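PDB 4HBS: putative hydrolase from Bacteroides ovatus, which folds as a five-bladed beta-propeller and is of unknown substrate and reaction, though its name suggests hydrolysis. Local coordinates for residues Phe38-Leu43 against Arg401-Glu406; Thr337-Pro342 against Leu371-Asn376. One frame throughout, in Å; residues are numbered along the deposited sequence.

How the contacts relate
Contact 1 joins strands within one sheet, whereas contact 2 packs that sheet against the one formed by residues 298-340. Their centres lie about 9 Å apart, and contact 2 is nested inside the long chain excursion that contact 1 closes. Strand 371-377 is the sheet neighbour of strand 399-403, and Val402 O lies 2.9 Å from Leu371 N, a probable hydrogen bond. Strand 38-42 reaches the second sheet as well: Val39 CG1 packs 3.7 Å from Phe339 CD2. No active site is identified here; a glycerol, probably from the crystallisation liquor, lies about 6 Å from the side chain of Arg401.

Contact 1 of 2, residues Phe38-Leu43 against Arg401-Glu406; sequences FVYKDL and RVFNWE
Asp42 directs its CG away from its own backbone N (chi1 -169°), and Arg401 bends at chi2 (-137°), which together bring carboxylate and guanidinium into a salt bridge. Arg401 NE donates to Asp42 OD2 at 2.7 Å, meeting the anti side of that oxygen somewhat out of the carboxylate plane. The two flat groups are turned 51° apart, and the second bond, from Arg401 NH2 to Asp42 OD2 at 3.1 Å, is weak. Arg401 NH1 serves Glu370 and the carbonyl of Leu365, while Asp42 OD1 caps the helix that follows at Tyr45 N. A methionine in place of Arg401 would probably leave the carboxylates of Asp42 and Glu370 without this shared positive partner and the carbonyl of Leu365 without its donor.

The backbones pair antiparallel. Phe403 N donates to Phe38 O at 2.7 Å, and Phe38 N to Phe403 O at 3.0 Å; Tyr40 and Arg401 exchange a like pair of bonds, the one from Tyr40 N to Arg401 O measuring 2.9 Å. On the face that carries Arg401, the rings of Tyr40 and Phe403 meet obliquely, Tyr40 CE1 lying 3.4 Å from Phe403 CD1, with Leu24 touching both residues. Val39 and Val402, a non-hydrogen-bonded pair, point to the other face, with CG2 of Val39 4.3 Å from CG1 of Val402, and both rest on Phe339. Strands from near the two ends of the chain thus complete one blade, the "Velcro" ring closure characteristic of beta-propellers.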
# COMPACT_ATOMS: atom_id res chain seq x y z
N PHE A 38 20.82 6.26 6.36
CA PHE A 38 21.32 5.36 5.31
C PHE A 38 20.16 4.77 4.56
O PHE A 38 19.34 4.08 5.15
CB PHE A 38 22.20 4.27 5.92
CG PHE A 38 23.35 4.86 6.70
CD1 PHE A 38 24.46 5.37 6.05
CD2 PHE A 38 23.24 5.06 8.08
CE1 PHE A 38 25.50 5.98 6.76
CE2 PHE A 38 24.28 5.67 8.79
CZ PHE A 38 25.40 6.14 8.13
N VAL A 39 20.06 5.08 3.25
CA VAL A 39 19.00 4.62 2.36
C VAL A 39 19.59 3.58 1.42
O VAL A 39 20.69 3.78 0.89
CB VAL A 39 18.38 5.78 1.56
CG1 VAL A 39 17.24 5.30 0.67
CG2 VAL A 39 17.89 6.89 2.48
N TYR A 40 18.85 2.49 1.18
CA TYR A 40 19.28 1.40 0.32
C TYR A 40 18.22 0.98 -0.63
O TYR A 40 17.05 1.03 -0.28
CB TYR A 40 19.60 0.16 1.17
CG TYR A 40 20.74 0.31 2.14
CD1 TYR A 40 20.53 0.86 3.40
CD2 TYR A 40 22.00 -0.20 1.85
CE1 TYR A 40 21.58 1.00 4.31
CE2 TYR A 40 23.05 -0.09 2.76
CZ TYR A 40 22.84 0.50 3.99
OH TYR A 40 23.87 0.63 4.89
N LYS A 41 18.63 0.46 -1.79
CA LYS A 41 17.73 -0.17 -2.74
C LYS A 41 17.67 -1.64 -2.32
O LYS A 41 18.74 -2.26 -2.26
CB LYS A 41 18.26 -0.06 -4.18
CG LYS A 41 18.30 1.31 -4.78
CD LYS A 41 19.03 1.28 -6.14
CE LYS A 41 18.71 2.48 -7.01
NZ LYS A 41 19.93 3.05 -7.67
N ASP A 42 16.50 -2.22 -2.02
CA ASP A 42 16.45 -3.65 -1.68
C ASP A 42 16.40 -4.44 -3.02
O ASP A 42 15.33 -4.55 -3.63
CB ASP A 42 15.24 -3.98 -0.76
CG ASP A 42 15.27 -5.38 -0.17
OD1 ASP A 42 15.79 -6.30 -0.83
OD2 ASP A 42 14.76 -5.56 0.95
N LEU A 43 17.56 -4.96 -3.48
CA LEU A 43 17.63 -5.67 -4.76
C LEU A 43 17.04 -7.07 -4.65
O LEU A 43 16.59 -7.60 -5.66
CB LEU A 43 19.05 -5.73 -5.31
CG LEU A 43 19.84 -4.40 -5.39
CD1 LEU A 43 21.17 -4.63 -6.06
CD2 LEU A 43 19.06 -3.32 -6.12
N ARG A 401 15.09 0.38 1.87
CA ARG A 401 15.25 0.23 3.32
C ARG A 401 15.97 1.47 3.84
O ARG A 401 16.94 1.90 3.22
CB ARG A 401 16.01 -1.04 3.69
CG ARG A 401 15.40 -2.30 3.12
CD ARG A 401 15.34 -3.46 4.10
NE ARG A 401 14.62 -4.59 3.51
CZ ARG A 401 14.05 -5.59 4.18
NH1 ARG A 401 14.11 -5.63 5.51
NH2 ARG A 401 13.41 -6.56 3.53
N VAL A 402 15.44 2.08 4.91
CA VAL A 402 16.03 3.27 5.52
C VAL A 402 16.51 2.87 6.89
O VAL A 402 15.70 2.49 7.74
CB VAL A 402 15.05 4.47 5.59
CG1 VAL A 402 15.77 5.74 6.03
CG2 VAL A 402 14.34 4.70 4.26
N PHE A 403 17.83 2.93 7.12
CA PHE A 403 18.41 2.63 8.43
C PHE A 403 18.78 3.92 9.13
O PHE A 403 19.24 4.87 8.50
CB PHE A 403 19.64 1.75 8.30
CG PHE A 403 19.34 0.36 7.83
CD1 PHE A 403 19.06 0.11 6.49
CD2 PHE A 403 19.43 -0.72 8.70
CE1 PHE A 403 18.82 -1.18 6.05
CE2 PHE A 403 19.19 -2.01 8.25
CZ PHE A 403 18.88 -2.24 6.93
N ASN A 404 18.55 3.96 10.44
CA ASN A 404 18.85 5.11 11.27
C ASN A 404 17.96 6.34 10.90
O ASN A 404 18.37 7.49 11.11
CB ASN A 404 20.36 5.43 11.17
CG ASN A 404 20.96 6.02 12.42
OD1 ASN A 404 20.46 5.86 13.54
ND2 ASN A 404 22.08 6.72 12.25
N TRP A 405 16.72 6.08 10.41
CA TRP A 405 15.69 7.10 10.12
C TRP A 405 15.37 7.96 11.36
O TRP A 405 15.04 9.14 11.23
CB TRP A 405 14.39 6.44 9.61
CG TRP A 405 13.82 5.38 10.52
CD1 TRP A 405 14.14 4.06 10.52
CD2 TRP A 405 12.93 5.58 11.62
NE1 TRP A 405 13.48 3.41 11.54
CE2 TRP A 405 12.75 4.33 12.25
CE3 TRP A 405 12.30 6.71 12.16
CZ2 TRP A 405 11.92 4.17 13.36
CZ3 TRP A 405 11.50 6.55 13.28
CH2 TRP A 405 11.32 5.29 13.87
N GLU A 406 15.49 7.36 12.57
CA GLU A 406 15.29 8.00 13.88
C GLU A 406 16.16 9.27 14.08
O GLU A 406 15.74 10.18 14.79
CB GLU A 406 15.62 7.00 15.01
CG GLU A 406 14.78 5.73 15.02
CD GLU A 406 15.44 4.44 14.55
OE1 GLU A 406 16.20 4.48 13.55
OE2 GLU A 406 15.14 3.38 15.15

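Contact 2 of 2, residues Thr337-Pro342 against Leu371-Asn376; sequences TLFTLP and LVISTN
Segments 337-342 and 371-376 belong to different sheets: their strand axes come no closer than 11.5 Å and are inclined at 48°, so side chains alone bridge the interval. Leu338 has a helix-like backbone (phi -65°, psi -51°) and Phe339 an extended one, and both form backbone hydrogen bonds with Val320, consistent with a classic beta bulge. In consequence these consecutive residues both point toward 371-376 instead of alternating. Leu338 turns CD2 to two neighbours, lying obliquely across Leu371, whose CD1 is 3.6 Å from Leu338 CD2, and tip to tip with Ile373, whose CD1 is 3.9 Å from the same methyl. Phe339 holds CG between its backbone N and carbonyl carbon, and its ring slides past Ile373 in the opposite direction. Ile373 CD1 meets the edge of that ring, near its plane, 3.9 Å from Phe339 CE1. Farther along, Leu341 and Thr375 reach toward each other: the methyl CG2 of Thr375 faces both branches of Leu341, 3.5 Å from Leu341 CD2 and 3.8 Å from Leu341 CD1. All six residues are buried, and the contact is apolar throughout. It lies where two propeller blades adjoin. Strand 333-340, the last of its sheet, has strand 319-325 beside it, from which Met322 touches Leu338 and Leu371; strand 371-377 runs between 356-361, where Val359 meets Ile373, and 399-403, where Tyr400 meets Leu341.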
# COMPACT_ATOMS: atom_id res chain seq x y z
N THR A 337 12.44 15.61 5.44
CA THR A 337 12.49 14.85 4.20
C THR A 337 13.36 13.63 4.51
O THR A 337 14.56 13.77 4.79
CB THR A 337 12.98 15.71 3.04
OG1 THR A 337 12.01 16.73 2.83
CG2 THR A 337 13.13 14.92 1.77
N LEU A 338 12.73 12.44 4.54
CA LEU A 338 13.42 11.19 4.84
C LEU A 338 14.43 10.91 3.73
O LEU A 338 15.62 10.75 4.01
CB LEU A 338 12.40 10.06 4.98
CG LEU A 338 12.91 8.75 5.53
CD1 LEU A 338 13.42 8.92 6.94
CD2 LEU A 338 11.80 7.70 5.49
N PHE A 339 13.96 10.96 2.49
CA PHE A 339 14.80 10.82 1.31
C PHE A 339 14.00 11.16 0.04
O PHE A 339 12.79 11.33 0.11
CB PHE A 339 15.42 9.43 1.22
CG PHE A 339 14.52 8.32 0.72
CD1 PHE A 339 13.58 7.74 1.56
CD2 PHE A 339 14.71 7.76 -0.54
CE1 PHE A 339 12.79 6.67 1.13
CE2 PHE A 339 13.95 6.66 -0.95
CZ PHE A 339 13.00 6.12 -0.12
N THR A 340 14.69 11.25 -1.09
CA THR A 340 14.10 11.56 -2.39
C THR A 340 14.16 10.34 -3.27
O THR A 340 15.24 9.80 -3.48
CB THR A 340 14.82 12.73 -3.01
OG1 THR A 340 14.84 13.79 -2.07
CG2 THR A 340 14.14 13.20 -4.27
N LEU A 341 13.02 9.90 -3.80
CA LEU A 341 12.95 8.70 -4.63
C LEU A 341 13.62 8.94 -5.97
O LEU A 341 13.59 10.06 -6.45
CB LEU A 341 11.50 8.26 -4.83
CG LEU A 341 10.85 7.72 -3.57
CD1 LEU A 341 9.34 7.87 -3.61
CD2 LEU A 341 11.25 6.30 -3.33
N PRO A 342 14.22 7.90 -6.60
CA PRO A 342 14.92 8.12 -7.87
C PRO A 342 14.08 8.73 -8.98
O PRO A 342 12.88 8.50 -9.07
CB PRO A 342 15.36 6.71 -8.28
CG PRO A 342 15.42 5.95 -7.04
CD PRO A 342 14.37 6.51 -6.13
N LEU A 371 13.16 1.09 8.18
CA LEU A 371 11.88 1.26 7.49
C LEU A 371 11.96 0.50 6.20
O LEU A 371 12.99 0.59 5.56
CB LEU A 371 11.57 2.73 7.19
CG LEU A 371 11.44 3.63 8.38
CD1 LEU A 371 11.58 5.07 7.97
CD2 LEU A 371 10.14 3.42 9.10
N VAL A 372 10.92 -0.27 5.83
CA VAL A 372 10.90 -0.97 4.55
C VAL A 372 9.80 -0.29 3.75
O VAL A 372 8.64 -0.37 4.11
CB VAL A 372 10.70 -2.49 4.67
CG1 VAL A 372 10.91 -3.17 3.31
CG2 VAL A 372 11.66 -3.06 5.71
N ILE A 373 10.20 0.46 2.71
CA ILE A 373 9.31 1.27 1.89
C ILE A 373 9.22 0.69 0.48
O ILE A 373 10.19 0.11 -0.01
CB ILE A 373 9.85 2.74 1.88
CG1 ILE A 373 9.73 3.37 3.28
CG2 ILE A 373 9.13 3.61 0.85
CD1 ILE A 373 10.65 4.47 3.54
N SER A 374 8.07 0.85 -0.18
CA SER A 374 7.87 0.38 -1.54
C SER A 374 7.08 1.41 -2.31
O SER A 374 6.17 2.01 -1.74
CB SER A 374 7.14 -0.97 -1.57
OG SER A 374 5.74 -0.85 -1.42
N THR A 375 7.43 1.64 -3.58
CA THR A 375 6.73 2.59 -4.43
C THR A 375 5.86 1.87 -5.43
O THR A 375 5.82 0.65 -5.47
CB THR A 375 7.75 3.42 -5.21
OG1 THR A 375 8.49 2.57 -6.09
CG2 THR A 375 8.67 4.19 -4.32
N ASN A 376 5.13 2.64 -6.20
CA ASN A 376 4.38 2.25 -7.38
C ASN A 376 4.80 3.27 -8.42
O ASN A 376 4.98 4.42 -8.04
CB ASN A 376 2.86 2.29 -7.17
CG ASN A 376 2.22 1.25 -6.28
OD1 ASN A 376 1.01 1.32 -6.05
ND2 ASN A 376 2.95 0.25 -5.76